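Naphthalene dioxygenase small subunit (PDB 2B1X) forms the beta subunit of a Rieske non-heme iron oxygenase, naphthalene 1,2-dioxygenase, and probably supports the large subunit, which carries the redox centres. Local coordinates at residues B[79-83]-B[84-88]; B[156-160]-B[161-165]. All blocks are in the same frame, centred on the assembly; numbering follows the deposited sequence.

Contact 1: B[79-83]-B[84-88]; sequences LRLET and EYAWA
Arg80 reaches Ala86 because its CG stands anti to the backbone N (chi1 -164°) and the chain then bends at chi3 (93°), swinging the guanidinium out past the last turn of helix 71-81. The methyl of Ala86 sits over one face of that group, toward its rim, with Arg80 NH2 3.8 Å from Ala86 CB; the methyl of Ala88 lies at the edge, near the plane. On Thr83, OG1 stands between its own N and carbonyl carbon (chi1 68°), which lets it turn back to the helix end. There it donates to Arg80 O across 2.8 Å, in the carbonyl plane, and the same oxygen also takes the backbone N-H of Thr83, so two donors from one residue grip it. From the loop side Thr83 OG1 accepts a weak bond from Tyr85 N at 3.3 Å.

The chain turns away here, and a water spans the bend, donating to Thr83 O and accepting from Ala86 N. Ala86, centre of an inverse gamma turn, points its methyl back at the helix end: Ala86 CB is 3.6 Å from Arg80 O and 4.1 Å from Leu81 CD2.

Farther out, Arg80 makes a salt bridge with Asp371 of a large subunit, whose Gln370 and Ser223 are also hydrogen-bonded to the guanidinium, while Ala88 N bonds to that Asp371. With an alanine at this position instead of Arg80, Asp371 of the large subunit would probably lose its charged mate and the Ala86 methyl its cover. The chemistry is thus divided: neutral hydroxyl, backbone and water bonds shape the helix exit, while the arginine, flanked by small methyls, spends its charge on the subunit interface.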
ATOM      1  N   LEU B  79      30.732 -13.213   6.721  1.00 14.96           N
ATOM      2  CA  LEU B  79      31.044 -14.630   6.553  1.00 14.87           C
ATOM      3  C   LEU B  79      29.744 -15.406   6.318  1.00 14.80           C
ATOM      4  O   LEU B  79      29.711 -16.297   5.509  1.00 15.22           O
ATOM      5  CB  LEU B  79      31.802 -15.187   7.758  1.00 14.28           C
ATOM      6  CG  LEU B  79      33.277 -14.787   7.830  1.00 16.27           C
ATOM      7  CD1 LEU B  79      33.826 -14.974   9.273  1.00 15.65           C
ATOM      8  CD2 LEU B  79      34.103 -15.591   6.799  1.00 12.54           C
ATOM      9  N   ARG B  80      28.678 -15.047   7.021  1.00 14.95           N
ATOM     10  CA  ARG B  80      27.415 -15.761   6.880  1.00 15.54           C
ATOM     11  C   ARG B  80      26.901 -15.632   5.441  1.00 15.77           C
ATOM     12  O   ARG B  80      26.534 -16.613   4.814  1.00 15.32           O
ATOM     13  CB  ARG B  80      26.386 -15.222   7.865  1.00 15.30           C
ATOM     14  CG  ARG B  80      25.191 -16.137   8.072  1.00 14.63           C
ATOM     15  CD  ARG B  80      24.099 -15.515   8.906  1.00 15.61           C
ATOM     16  NE  ARG B  80      23.096 -14.850   8.106  1.00 15.05           N
ATOM     17  CZ  ARG B  80      22.164 -15.480   7.391  1.00 13.82           C
ATOM     18  NH1 ARG B  80      22.105 -16.797   7.369  1.00 11.84           N
ATOM     19  NH2 ARG B  80      21.251 -14.782   6.726  1.00 12.43           N
ATOM     20  N   LEU B  81      26.927 -14.409   4.926  1.00 16.56           N
ATOM     21  CA  LEU B  81      26.496 -14.125   3.551  1.00 17.82           C
ATOM     22  C   LEU B  81      27.352 -14.794   2.468  1.00 18.42           C
ATOM     23  O   LEU B  81      26.910 -14.894   1.330  1.00 19.69           O
ATOM     24  CB  LEU B  81      26.398 -12.615   3.325  1.00 17.66           C
ATOM     25  CG  LEU B  81      25.319 -11.902   4.145  1.00 18.47           C
ATOM     26  CD1 LEU B  81      25.606 -10.415   4.280  1.00 18.02           C
ATOM     27  CD2 LEU B  81      23.880 -12.144   3.552  1.00 17.91           C
ATOM     28  N   GLU B  82      28.542 -15.265   2.834  1.00 18.44           N
ATOM     29  CA  GLU B  82      29.446 -15.965   1.925  1.00 18.43           C
ATOM     30  C   GLU B  82      29.260 -17.488   1.968  1.00 18.19           C
ATOM     31  O   GLU B  82      29.919 -18.202   1.212  1.00 18.04           O
ATOM     32  CB  GLU B  82      30.907 -15.623   2.239  1.00 18.76           C
ATOM     33  CG  GLU B  82      31.316 -14.191   1.908  1.00 20.44           C
ATOM     34  CD  GLU B  82      32.738 -13.867   2.349  1.00 24.02           C
ATOM     35  OE1 GLU B  82      33.230 -14.482   3.327  1.00 23.68           O
ATOM     36  OE2 GLU B  82      33.374 -12.996   1.707  1.00 25.82           O
ATOM     37  N   THR B  83      28.396 -17.995   2.854  1.00 16.90           N
ATOM     38  CA  THR B  83      28.012 -19.396   2.757  1.00 16.41           C
ATOM     39  C   THR B  83      27.005 -19.604   1.617  1.00 17.06           C
ATOM     40  O   THR B  83      26.540 -18.668   0.985  1.00 16.91           O
ATOM     41  CB  THR B  83      27.417 -19.960   4.092  1.00 16.81           C
ATOM     42  OG1 THR B  83      26.131 -19.351   4.381  1.00 14.45           O
ATOM     43  CG2 THR B  83      28.339 -19.672   5.287  1.00 15.17           C
ATOM     44  N   GLU B  84      26.653 -20.854   1.377  1.00 17.72           N
ATOM     45  CA  GLU B  84      25.688 -21.178   0.327  1.00 18.19           C
ATOM     46  C   GLU B  84      24.282 -21.238   0.900  1.00 16.76           C
ATOM     47  O   GLU B  84      23.364 -21.733   0.236  1.00 16.49           O
ATOM     48  CB  GLU B  84      26.055 -22.537  -0.328  1.00 18.83           C
ATOM     49  CG  GLU B  84      27.312 -22.467  -1.199  1.00 24.42           C
ATOM     50  CD  GLU B  84      27.864 -23.815  -1.617  1.00 31.20           C
ATOM     51  OE1 GLU B  84      27.509 -24.872  -1.015  1.00 34.92           O
ATOM     52  OE2 GLU B  84      28.681 -23.820  -2.569  1.00 35.39           O
ATOM     53  N   TYR B  85      24.122 -20.737   2.125  1.00 15.36           N
ATOM     54  CA  TYR B  85      22.937 -21.020   2.944  1.00 14.57           C
ATOM     55  C   TYR B  85      22.352 -19.798   3.644  1.00 13.98           C
ATOM     56  O   TYR B  85      21.515 -19.952   4.537  1.00 13.53           O
ATOM     57  CB  TYR B  85      23.271 -22.092   3.990  1.00 14.41           C
ATOM     58  CG  TYR B  85      23.983 -23.288   3.408  1.00 16.82           C
ATOM     59  CD1 TYR B  85      25.354 -23.454   3.575  1.00 17.88           C
ATOM     60  CD2 TYR B  85      23.281 -24.266   2.713  1.00 18.59           C
ATOM     61  CE1 TYR B  85      26.016 -24.578   3.060  1.00 20.44           C
ATOM     62  CE2 TYR B  85      23.934 -25.386   2.184  1.00 19.74           C
ATOM     63  CZ  TYR B  85      25.296 -25.532   2.365  1.00 21.56           C
ATOM     64  OH  TYR B  85      25.931 -26.617   1.831  1.00 24.28           O
ATOM     65  N   ALA B  86      22.756 -18.594   3.231  1.00 13.07           N
ATOM     66  CA  ALA B  86      22.177 -17.387   3.827  1.00 13.21           C
ATOM     67  C   ALA B  86      20.814 -17.074   3.216  1.00 13.02           C
ATOM     68  O   ALA B  86      20.694 -16.169   2.374  1.00 13.43           O
ATOM     69  CB  ALA B  86      23.123 -16.188   3.673  1.00 13.85           C
ATOM     70  N   TRP B  87      19.787 -17.785   3.669  1.00 12.39           N
ATOM     71  CA  TRP B  87      18.524 -17.860   2.917  1.00 12.40           C
ATOM     72  C   TRP B  87      17.812 -16.529   2.770  1.00 12.05           C
ATOM     73  O   TRP B  87      17.160 -16.331   1.762  1.00 11.66           O
ATOM     74  CB  TRP B  87      17.553 -18.871   3.529  1.00 12.13           C
ATOM     75  CG  TRP B  87      18.164 -20.238   3.777  1.00 12.31           C
ATOM     76  CD1 TRP B  87      18.347 -20.848   4.997  1.00 12.01           C
ATOM     77  CD2 TRP B  87      18.648 -21.164   2.792  1.00 13.31           C
ATOM     78  NE1 TRP B  87      18.924 -22.087   4.825  1.00 11.58           N
ATOM     79  CE2 TRP B  87      19.119 -22.302   3.481  1.00 13.31           C
ATOM     80  CE3 TRP B  87      18.762 -21.133   1.386  1.00 13.51           C
ATOM     81  CZ2 TRP B  87      19.653 -23.411   2.814  1.00 13.68           C
ATOM     82  CZ3 TRP B  87      19.302 -22.233   0.728  1.00 13.90           C
ATOM     83  CH2 TRP B  87      19.729 -23.364   1.443  1.00 13.47           C
ATOM     84  N   ALA B  88      17.915 -15.675   3.797  1.00 12.06           N
ATOM     85  CA  ALA B  88      17.356 -14.322   3.816  1.00 12.06           C
ATOM     86  C   ALA B  88      17.867 -13.450   2.674  1.00 12.69           C
ATOM     87  O   ALA B  88      17.191 -12.508   2.256  1.00 12.71           O
ATOM     88  CB  ALA B  88      17.668 -13.620   5.154  1.00 12.75           C
TER
HETATM   89  O   HOH W   1      24.016 -17.781   0.554  1.00 27.83           O

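Contact 2: B[156-160]-B[161-165]; sequences VLLDQ and TTIMT
Gln160 OE1 accepts the backbone N-H of Met164 at 3.0 Å, a side-chain-to-backbone bond that ties together the loop leaving strand 148-158 of the mixed sheet in this NTF2-clan fold. The N-H meets the oxygen from above the carbonyl plane, 42° out of it. Ile163 borders the same oxygen, its CA 3.4 Å from Gln160 OE1. Lower on the same side chain, Gln160 CB rests 3.7 Å from Thr162 O. Met164 bends at chi3 (-85°), which brings its CE methyl to 3.9 Å from Gln160 CG.

At the strand end, the methyl CD1 of Leu158 meets CD1 of Ile163, the two side chains crossing at about a right angle. Leu134 of strand 132-145 packs against both Gln160 and Ile163.

The next shell includes other subunits: Gln160 NE2 is hydrogen-bonded to Tyr122 OH of a neighbouring beta subunit, which probably helps set the amide with OE1 toward the loop. On the large-subunit side, Thr161 OG1 is hydrogen-bonded to Glu99 OE2 and Thr162 OG1 to Glu335 OE2 of a large subunit.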
ATOM      1  N   VAL B 156      22.815   4.398  12.713  1.00 14.19           N
ATOM      2  CA  VAL B 156      21.692   4.574  11.780  1.00 13.12           C
ATOM      3  C   VAL B 156      20.445   4.767  12.599  1.00 12.59           C
ATOM      4  O   VAL B 156      19.957   3.827  13.198  1.00 12.41           O
ATOM      5  CB  VAL B 156      21.496   3.377  10.814  1.00 13.47           C
ATOM      6  CG1 VAL B 156      20.411   3.682   9.756  1.00 12.77           C
ATOM      7  CG2 VAL B 156      22.816   3.023  10.086  1.00 12.20           C
ATOM      8  N   LEU B 157      19.960   6.008  12.647  1.00 12.52           N
ATOM      9  CA  LEU B 157      18.688   6.327  13.291  1.00 13.40           C
ATOM     10  C   LEU B 157      17.514   6.362  12.295  1.00 12.67           C
ATOM     11  O   LEU B 157      17.364   7.313  11.511  1.00 12.09           O
ATOM     12  CB  LEU B 157      18.783   7.685  13.972  1.00 12.81           C
ATOM     13  CG  LEU B 157      17.961   7.892  15.246  1.00 17.02           C
ATOM     14  CD1 LEU B 157      18.053   6.727  16.237  1.00 16.47           C
ATOM     15  CD2 LEU B 157      18.333   9.263  15.944  1.00 18.23           C
ATOM     16  N   LEU B 158      16.660   5.352  12.343  1.00 12.93           N
ATOM     17  CA  LEU B 158      15.558   5.275  11.383  1.00 12.62           C
ATOM     18  C   LEU B 158      14.394   6.144  11.828  1.00 12.71           C
ATOM     19  O   LEU B 158      14.129   6.266  13.027  1.00 12.98           O
ATOM     20  CB  LEU B 158      15.105   3.823  11.182  1.00 12.75           C
ATOM     21  CG  LEU B 158      16.220   2.851  10.734  1.00 11.66           C
ATOM     22  CD1 LEU B 158      15.762   1.385  10.916  1.00  9.76           C
ATOM     23  CD2 LEU B 158      16.583   3.109   9.261  1.00 11.80           C
ATOM     24  N   ASP B 159      13.692   6.728  10.855  1.00 12.91           N
ATOM     25  CA  ASP B 159      12.424   7.451  11.079  1.00 12.63           C
ATOM     26  C   ASP B 159      11.207   6.577  11.285  1.00 12.71           C
ATOM     27  O   ASP B 159      10.122   6.849  10.736  1.00 12.65           O
ATOM     28  CB  ASP B 159      12.201   8.412   9.923  1.00 12.16           C
ATOM     29  CG  ASP B 159      13.437   9.243   9.671  1.00 13.99           C
ATOM     30  OD1 ASP B 159      13.959   9.782  10.685  1.00 12.63           O
ATOM     31  OD2 ASP B 159      14.004   9.325   8.557  1.00 13.42           O
ATOM     32  N   GLN B 160      11.384   5.550  12.095  1.00 12.55           N
ATOM     33  CA  GLN B 160      10.372   4.535  12.327  1.00 12.44           C
ATOM     34  C   GLN B 160      10.497   4.079  13.769  1.00 12.53           C
ATOM     35  O   GLN B 160      11.595   4.139  14.374  1.00 12.80           O
ATOM     36  CB  GLN B 160      10.631   3.339  11.401  1.00 12.48           C
ATOM     37  CG  GLN B 160      10.451   3.635   9.916  1.00 14.61           C
ATOM     38  CD  GLN B 160      10.854   2.478   9.010  1.00 15.48           C
ATOM     39  OE1 GLN B 160      11.038   1.341   9.465  1.00 14.38           O
ATOM     40  NE2 GLN B 160      10.959   2.763   7.709  1.00 17.13           N
ATOM     41  N   THR B 161       9.410   3.580  14.334  1.00 11.79           N
ATOM     42  CA  THR B 161       9.549   2.889  15.627  1.00 10.88           C
ATOM     43  C   THR B 161       9.376   1.395  15.322  1.00 10.70           C
ATOM     44  O   THR B 161      10.326   0.633  15.441  1.00 11.58           O
ATOM     45  CB  THR B 161       8.515   3.439  16.671  1.00 11.30           C
ATOM     46  OG1 THR B 161       7.197   3.417  16.107  1.00  9.55           O
ATOM     47  CG2 THR B 161       8.758   4.955  16.962  1.00  9.21           C
ATOM     48  N   THR B 162       8.188   0.988  14.917  1.00 10.18           N
ATOM     49  CA  THR B 162       7.965  -0.341  14.305  1.00 10.66           C
ATOM     50  C   THR B 162       8.663  -0.367  12.933  1.00 10.52           C
ATOM     51  O   THR B 162       8.382   0.459  12.098  1.00 10.99           O
ATOM     52  CB  THR B 162       6.442  -0.582  14.153  1.00 10.49           C
ATOM     53  OG1 THR B 162       5.849  -0.554  15.458  1.00 13.16           O
ATOM     54  CG2 THR B 162       6.142  -2.046  13.655  1.00 10.03           C
ATOM     55  N   ILE B 163       9.626  -1.264  12.738  1.00 10.81           N
ATOM     56  CA  ILE B 163      10.383  -1.288  11.483  1.00 10.57           C
ATOM     57  C   ILE B 163       9.561  -1.923  10.352  1.00 11.96           C
ATOM     58  O   ILE B 163       8.879  -2.966  10.523  1.00 11.78           O
ATOM     59  CB  ILE B 163      11.775  -1.988  11.687  1.00  9.33           C
ATOM     60  CG1 ILE B 163      12.531  -1.409  12.887  1.00 10.33           C
ATOM     61  CG2 ILE B 163      12.627  -2.042  10.375  1.00  8.88           C
ATOM     62  CD1 ILE B 163      12.719   0.139  12.823  1.00  9.89           C
ATOM     63  N   MET B 164       9.601  -1.278   9.190  1.00 12.76           N
ATOM     64  CA  MET B 164       8.764  -1.705   8.081  1.00 13.26           C
ATOM     65  C   MET B 164       9.522  -2.504   6.992  1.00 13.56           C
ATOM     66  O   MET B 164       9.421  -2.226   5.791  1.00 14.76           O
ATOM     67  CB  MET B 164       7.977  -0.533   7.551  1.00 13.65           C
ATOM     68  CG  MET B 164       6.942  -0.089   8.610  1.00 14.06           C
ATOM     69  SD  MET B 164       5.927   1.275   8.085  1.00 16.48           S
ATOM     70  CE  MET B 164       6.956   2.613   8.507  1.00 15.19           C
ATOM     71  N   THR B 165      10.247  -3.515   7.445  1.00 12.97           N
ATOM     72  CA  THR B 165      10.808  -4.554   6.582  1.00 13.14           C
ATOM     73  C   THR B 165      10.958  -5.801   7.433  1.00 13.33           C
ATOM     74  O   THR B 165      10.956  -5.706   8.683  1.00 12.96           O
ATOM     75  CB  THR B 165      12.104  -4.091   5.888  1.00 13.53           C
ATOM     76  OG1 THR B 165      12.456  -5.030   4.881  1.00 13.72           O
ATOM     77  CG2 THR B 165      13.269  -4.025   6.854  1.00 13.02           C
TER

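Overall arrangement
Contact 1 comes first along the chain, at the exit of helix 71-81 and in the loop leading toward strand 94-106; contact 2 follows it, where strand 148-158 of the mixed sheet gives way to a loop. Their centres lie 24 Å apart and their nearest atoms about 9 Å, so they do not touch. Contact 1 sits about 20 Å from the centre of the chain and is partly buried, whereas contact 2, about 13 Å from it, is buried. Both shape chain segments that leave regular structure, and both face large subunits as well as other beta subunits, so two separate turns of one fold serve the six-chain assembly.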